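Local coordinates for protein aldo-keto Reductase, OXIDOREDUCTASE (Salmonella typhimurium, PDB 5T79) that binds NADPH and, as an aldo-keto reductase, probably reduces aldehydes such as 3-hydroxybutanal, giving 1,3-butanediol, at residues Y196-R201 with R264-L269; W284-D289 with A312-S317. One frame throughout, in Å; residues are numbered along the deposited sequence.

Contact 1: residues Y196-R201 with R264-L269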
loop_
_atom_site.group_PDB
_atom_site.type_symbol
_atom_site.label_atom_id
_atom_site.label_comp_id
_atom_site.label_asym_id
_atom_site.label_seq_id
_atom_site.Cartn_x
_atom_site.Cartn_y
_atom_site.Cartn_z
ATOM N N TYR A 196 1.508 5.547 7.386
ATOM C CA TYR A 196 2.763 5.735 8.133
ATOM C C TYR A 196 3.764 6.533 7.327
ATOM O O TYR A 196 4.081 6.178 6.191
ATOM C CB TYR A 196 3.377 4.375 8.550
ATOM C CG TYR A 196 4.661 4.424 9.375
ATOM C CD1 TYR A 196 4.867 5.415 10.338
ATOM C CD2 TYR A 196 5.601 3.401 9.290
ATOM C CE1 TYR A 196 5.989 5.391 11.181
ATOM C CE2 TYR A 196 6.739 3.388 10.095
ATOM C CZ TYR A 196 6.925 4.377 11.045
ATOM O OH TYR A 196 8.040 4.319 11.845
ATOM N N SER A 197 4.265 7.618 7.933
ATOM C CA SER A 197 5.290 8.502 7.341
ATOM C C SER A 197 5.945 9.308 8.429
ATOM O O SER A 197 5.513 9.226 9.574
ATOM C CB SER A 197 4.662 9.455 6.318
ATOM O OG SER A 197 3.931 10.490 6.970
ATOM N N LEU A 198 6.930 10.149 8.077
ATOM C CA LEU A 198 7.554 11.064 9.050
ATOM C C LEU A 198 6.509 11.965 9.740
ATOM O O LEU A 198 6.684 12.333 10.906
ATOM C CB LEU A 198 8.592 11.948 8.352
ATOM C CG LEU A 198 9.918 11.268 8.005
ATOM C CD1 LEU A 198 10.602 11.963 6.831
ATOM C CD2 LEU A 198 10.869 11.317 9.196
ATOM N N PHE A 199 5.430 12.300 9.022
ATOM C CA PHE A 199 4.381 13.189 9.514
ATOM C C PHE A 199 3.188 12.435 10.134
ATOM O O PHE A 199 2.236 13.067 10.599
ATOM C CB PHE A 199 3.889 14.093 8.362
ATOM C CG PHE A 199 4.870 15.166 7.930
ATOM C CD1 PHE A 199 5.880 15.603 8.787
ATOM C CD2 PHE A 199 4.739 15.789 6.693
ATOM C CE1 PHE A 199 6.768 16.610 8.397
ATOM C CE2 PHE A 199 5.614 16.806 6.307
ATOM C CZ PHE A 199 6.616 17.222 7.171
ATOM N N GLU A 200 3.237 11.108 10.162
ATOM C CA GLU A 200 2.139 10.337 10.753
ATOM C C GLU A 200 2.709 9.112 11.416
ATOM O O GLU A 200 2.869 8.080 10.767
ATOM C CB GLU A 200 1.064 9.979 9.695
ATOM C CG GLU A 200 -0.161 9.305 10.306
ATOM C CD GLU A 200 -0.692 10.026 11.535
ATOM O OE1 GLU A 200 -1.263 11.127 11.354
ATOM O OE2 GLU A 200 -0.414 9.566 12.673
ATOM N N ARG A 201 3.009 9.217 12.721
ATOM C CA ARG A 201 3.729 8.149 13.420
ATOM C C ARG A 201 2.882 7.342 14.433
ATOM O O ARG A 201 3.459 6.692 15.309
ATOM C CB ARG A 201 4.947 8.788 14.144
ATOM C CG ARG A 201 5.917 9.459 13.167
ATOM C CD ARG A 201 7.066 10.147 13.881
ATOM N NE ARG A 201 7.974 9.179 14.501
ATOM C CZ ARG A 201 9.155 9.488 15.013
ATOM N NH1 ARG A 201 9.587 10.746 14.992
ATOM N NH2 ARG A 201 9.924 8.543 15.541
ATOM N N ARG A 264 11.257 21.667 4.508
ATOM C CA ARG A 264 12.485 22.374 4.131
ATOM C C ARG A 264 13.693 21.852 4.910
ATOM O O ARG A 264 14.742 21.608 4.312
ATOM C CB ARG A 264 12.324 23.895 4.357
ATOM C CG ARG A 264 11.399 24.566 3.342
ATOM C CD ARG A 264 11.292 26.064 3.567
ATOM N NE ARG A 264 10.681 26.739 2.421
ATOM C CZ ARG A 264 9.632 27.553 2.494
ATOM N NH1 ARG A 264 9.057 27.803 3.666
ATOM N NH2 ARG A 264 9.150 28.122 1.399
ATOM N N ARG A 265 13.544 21.673 6.233
ATOM C CA ARG A 265 14.641 21.225 7.105
ATOM C C ARG A 265 14.960 19.759 6.873
ATOM O O ARG A 265 16.129 19.395 6.898
ATOM C CB ARG A 265 14.316 21.468 8.587
ATOM C CG ARG A 265 14.211 22.948 8.968
ATOM C CD ARG A 265 13.879 23.082 10.438
ATOM N NE ARG A 265 13.896 24.474 10.891
ATOM C CZ ARG A 265 13.807 24.848 12.165
ATOM N NH1 ARG A 265 13.699 23.938 13.126
ATOM N NH2 ARG A 265 13.836 26.134 12.488
ATOM N N LEU A 266 13.932 18.917 6.626
ATOM C CA LEU A 266 14.152 17.506 6.329
ATOM C C LEU A 266 14.880 17.366 4.989
ATOM O O LEU A 266 15.760 16.516 4.865
ATOM C CB LEU A 266 12.814 16.724 6.319
ATOM C CG LEU A 266 12.163 16.493 7.687
ATOM C CD1 LEU A 266 10.708 16.057 7.525
ATOM C CD2 LEU A 266 12.949 15.480 8.527
ATOM N N ASN A 267 14.541 18.225 3.994
ATOM C CA ASN A 267 15.204 18.208 2.682
ATOM C C ASN A 267 16.709 18.567 2.808
ATOM O O ASN A 267 17.530 18.031 2.060
ATOM C CB ASN A 267 14.504 19.163 1.716
ATOM C CG ASN A 267 15.004 19.051 0.300
ATOM O OD1 ASN A 267 15.167 17.950 -0.253
ATOM N ND2 ASN A 267 15.280 20.193 -0.310
ATOM N N GLU A 268 17.074 19.466 3.746
ATOM C CA GLU A 268 18.492 19.819 3.951
ATOM C C GLU A 268 19.268 18.607 4.501
ATOM O O GLU A 268 20.418 18.377 4.101
ATOM C CB GLU A 268 18.634 21.025 4.874
ATOM C CG GLU A 268 18.195 22.300 4.180
ATOM C CD GLU A 268 18.116 23.538 5.041
ATOM O OE1 GLU A 268 18.479 23.473 6.236
ATOM O OE2 GLU A 268 17.719 24.590 4.501
ATOM N N LEU A 269 18.630 17.822 5.386
ATOM C CA LEU A 269 19.225 16.594 5.930
ATOM C C LEU A 269 19.356 15.562 4.802
ATOM O O LEU A 269 20.396 14.917 4.703
ATOM C CB LEU A 269 18.426 16.030 7.130
ATOM C CG LEU A 269 18.775 14.606 7.672
ATOM C CD1 LEU A 269 20.237 14.445 8.009
ATOM C CD2 LEU A 269 17.973 14.289 8.892
#
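Leu266, on helix 264-269, touches both Leu198 and Phe199 of the loop with its CD1 methyl, and no hydrogen bond joins the two segments. Along the helix, Arg264 and Arg265 come first and stay on the exposed side, where long charged chains cost little. Leu266 follows and faces the loop. Its CD1 meets Leu198 CD1 tip to tip at 4.2 Å and lies 4.1 Å from Phe199 CE1, the leucine passing alongside the phenyl ring with the two chains running opposite ways. CG of Leu266 stands anti to the carbonyl carbon, beside the backbone N (chi1 -72°), the usual helical choice. Leu269 is buried again, one helical turn past Arg265. The loop presents its pair of apolar residues from a type I beta turn, Ser197 to Glu200. Within it Ser197 OG accepts from Phe199 N at 3.1 Å, an ST turn whose bent bond (138°) probably helps to hold the corner. Helix 318-329 fills in beside both segments: its Ile324 touches Leu198 and Leu269, and Leu328 touches Phe199. The contact thus joins the loop after barrel strand 191-193 to helix 257-272, with helix 318-329 packed alongside.

Contact 2: residues W284-D289 with A312-S317; sequences WVLRND and ANRRFS. With SO4 (sulfate ion), chain B.
Phe316 offers its ring face to the edge of the Trp284 indole, an edge-to-face aromatic pair within the TIM barrel of the aldo-keto reductases, where helix 277-285 and the type I beta turn Leu286 to Asp289 that follows meet the loop leading to helix 318-329. The ring centroids, taking the five-membered ring of the indole, are 5.7 Å apart and the planes stand at 86°. This is the tight part. Phe316 CZ lies 4.0 Å from Trp284 CB, while Phe316 CE1 comes within 3.5 Å of the backbone N of Trp284. Arg287 CB adds a further apolar touch at Phe316 CD1. An apolar ring suits the place, because Met280, Ala283, Cys321 and Ile324 touch it as well, while its flat face can take the indole edge.

The other side is looser and polar. No direct hydrogen bond crosses between the segments; instead a water accepts from Arg314 NH1 and donates to Leu286 O. The extended Arg314 chain brings its guanidinium edge to that carbonyl, and Arg314 NH2 forms a salt bridge with Glu14 OE1.

Arg287 heads away from Phe316. CG sits between the backbone N and the carbonyl carbon (chi1 77°), and the chain, extended from CG to NE, runs back along its own segment: NH2 rests above the centre of the Trp284 ring system and donates to Trp284 O at 2.9 Å, approaching from above the carbonyl plane. Arg287 N reaches the same oxygen from the opposite face. On the far face of the guanidinium lies the Asn288 amide, whose ND2 donates to sulfate O4. The sulfate, probably from the crystallisation liquor, takes a nearly straight pair of bonds from Arg287: NE to O2 at 2.9 Å and NH1 to O1 at 2.9 Å.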
loop_
_atom_site.group_PDB
_atom_site.type_symbol
_atom_site.label_atom_id
_atom_site.label_comp_id
_atom_site.label_asym_id
_atom_site.label_seq_id
_atom_site.Cartn_x
_atom_site.Cartn_y
_atom_site.Cartn_z
ATOM N N TRP A 284 13.221 6.055 5.699
ATOM C CA TRP A 284 12.926 6.237 7.116
ATOM C C TRP A 284 11.836 5.269 7.582
ATOM O O TRP A 284 11.939 4.756 8.684
ATOM C CB TRP A 284 12.535 7.692 7.410
ATOM C CG TRP A 284 12.274 7.982 8.865
ATOM C CD1 TRP A 284 13.180 8.406 9.794
ATOM C CD2 TRP A 284 11.016 7.897 9.542
ATOM N NE1 TRP A 284 12.561 8.593 11.009
ATOM C CE2 TRP A 284 11.229 8.300 10.879
ATOM C CE3 TRP A 284 9.711 7.549 9.140
ATOM C CZ2 TRP A 284 10.192 8.355 11.820
ATOM C CZ3 TRP A 284 8.691 7.581 10.077
ATOM C CH2 TRP A 284 8.938 7.953 11.403
ATOM N N VAL A 285 10.823 4.998 6.758
ATOM C CA VAL A 285 9.736 4.086 7.138
ATOM C C VAL A 285 10.281 2.661 7.444
ATOM O O VAL A 285 9.768 2.006 8.358
ATOM C CB VAL A 285 8.615 4.058 6.068
ATOM C CG1 VAL A 285 7.635 2.913 6.317
ATOM C CG2 VAL A 285 7.877 5.401 6.011
ATOM N N LEU A 286 11.321 2.206 6.724
ATOM C CA LEU A 286 11.887 0.851 6.928
ATOM C C LEU A 286 13.116 0.818 7.875
ATOM O O LEU A 286 13.748 -0.232 8.004
ATOM C CB LEU A 286 12.316 0.248 5.576
ATOM C CG LEU A 286 11.274 0.188 4.436
ATOM C CD1 LEU A 286 11.914 -0.360 3.172
ATOM C CD2 LEU A 286 10.095 -0.698 4.801
ATOM N N ARG A 287 13.447 1.937 8.532
ATOM C CA ARG A 287 14.674 2.048 9.358
ATOM C C ARG A 287 14.780 1.041 10.528
ATOM O O ARG A 287 15.903 0.721 10.943
ATOM C CB ARG A 287 14.828 3.473 9.905
ATOM C CG ARG A 287 13.914 3.800 11.096
ATOM C CD ARG A 287 13.797 5.288 11.368
ATOM N NE ARG A 287 12.944 5.535 12.529
ATOM C CZ ARG A 287 11.620 5.410 12.538
ATOM N NH1 ARG A 287 10.937 5.625 13.653
ATOM N NH2 ARG A 287 10.969 5.080 11.427
ATOM N N ASN A 288 13.637 0.604 11.100
ATOM C CA ASN A 288 13.649 -0.303 12.261
ATOM C C ASN A 288 13.376 -1.757 11.880
ATOM O O ASN A 288 13.199 -2.595 12.765
ATOM C CB ASN A 288 12.643 0.169 13.311
ATOM C CG ASN A 288 13.079 1.456 13.968
ATOM O OD1 ASN A 288 14.223 1.589 14.391
ATOM N ND2 ASN A 288 12.176 2.428 14.077
ATOM N N ASP A 289 13.380 -2.065 10.573
ATOM C CA ASP A 289 13.140 -3.423 10.048
ATOM C C ASP A 289 11.849 -4.029 10.676
ATOM O O ASP A 289 11.826 -5.200 11.032
ATOM C CB ASP A 289 14.385 -4.328 10.285
ATOM C CG ASP A 289 14.374 -5.629 9.504
ATOM O OD1 ASP A 289 13.660 -5.701 8.474
ATOM O OD2 ASP A 289 15.066 -6.585 9.929
ATOM N N ALA A 312 19.617 2.073 -2.096
ATOM C CA ALA A 312 21.069 2.264 -2.073
ATOM C C ALA A 312 21.545 3.125 -0.889
ATOM O O ALA A 312 22.754 3.201 -0.631
ATOM C CB ALA A 312 21.509 2.920 -3.375
ATOM N N ASN A 313 20.617 3.806 -0.191
ATOM C CA ASN A 313 20.999 4.732 0.870
ATOM C C ASN A 313 19.872 4.837 1.902
ATOM O O ASN A 313 19.230 5.877 1.998
ATOM C CB ASN A 313 21.288 6.096 0.191
ATOM C CG ASN A 313 21.873 7.189 1.038
ATOM O OD1 ASN A 313 22.178 7.021 2.219
ATOM N ND2 ASN A 313 22.050 8.344 0.426
ATOM N N ARG A 314 19.621 3.757 2.667
ATOM C CA ARG A 314 18.503 3.760 3.620
ATOM C C ARG A 314 18.906 3.464 5.082
ATOM O O ARG A 314 18.055 3.104 5.902
ATOM C CB ARG A 314 17.394 2.803 3.155
ATOM C CG ARG A 314 17.748 1.324 3.082
ATOM C CD ARG A 314 16.492 0.566 2.708
ATOM N NE ARG A 314 16.716 -0.875 2.776
ATOM C CZ ARG A 314 16.435 -1.619 3.836
ATOM N NH1 ARG A 314 15.883 -1.073 4.914
ATOM N NH2 ARG A 314 16.700 -2.918 3.829
ATOM N N ARG A 315 20.177 3.699 5.424
ATOM C CA ARG A 315 20.636 3.512 6.797
ATOM C C ARG A 315 20.611 4.840 7.522
ATOM O O ARG A 315 20.974 5.868 6.939
ATOM C CB ARG A 315 22.049 2.903 6.846
ATOM C CG ARG A 315 22.086 1.421 6.507
ATOM C CD ARG A 315 23.507 0.873 6.552
ATOM N NE ARG A 315 23.618 -0.437 5.903
ATOM C CZ ARG A 315 23.483 -1.604 6.525
ATOM N NH1 ARG A 315 23.226 -1.646 7.827
ATOM N NH2 ARG A 315 23.603 -2.740 5.850
ATOM N N PHE A 316 20.194 4.815 8.795
ATOM C CA PHE A 316 20.150 5.989 9.667
ATOM C C PHE A 316 20.883 5.715 10.966
ATOM O O PHE A 316 20.707 4.638 11.547
ATOM C CB PHE A 316 18.700 6.376 9.981
ATOM C CG PHE A 316 17.924 6.836 8.777
ATOM C CD1 PHE A 316 17.272 5.923 7.961
ATOM C CD2 PHE A 316 17.817 8.189 8.474
ATOM C CE1 PHE A 316 16.555 6.348 6.848
ATOM C CE2 PHE A 316 17.082 8.612 7.361
ATOM C CZ PHE A 316 16.448 7.689 6.567
ATOM N N SER A 317 21.682 6.678 11.429
ATOM C CA SER A 317 22.396 6.559 12.700
ATOM C C SER A 317 21.506 7.062 13.835
ATOM O O SER A 317 20.463 7.677 13.574
ATOM C CB SER A 317 23.697 7.361 12.656
ATOM O OG SER A 317 23.403 8.735 12.447
HETATM S S SO4 B . 13.545 5.944 16.002
HETATM O O1 SO4 B . 12.234 6.582 16.039
HETATM O O2 SO4 B . 14.273 6.497 14.872
HETATM O O3 SO4 B . 14.247 6.281 17.241
HETATM O O4 SO4 B . 13.340 4.503 15.930
HETATM O O HOH W 1 15.414 -2.750 7.231
HETATM O O HOH W 2 17.785 3.031 12.242
#

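How the contacts relate
Contact 1 closes before contact 2 opens along the chain, yet their centres lie only 13 Å apart and they touch directly. Trp284 is shared surface: Leu198 CD2 packs 3.4 Å from its CD2, and Arg201 NE lies 3.5 Å from its CH2. Tyr196 OH is 3.1 Å from Arg287 NH2, a probable hydrogen bond, and Glu204 partners Tyr196, Arg201 and Arg287. Arg201 and Arg287 also share the sulfate. Neither contact lines the cofactor directly: the Phe199 side chain is about 10 Å from the bound NADPH and that of Trp284 about 12 Å, with Leu224, an NADPH-binding residue, about 7 Å from the side chain of Leu198.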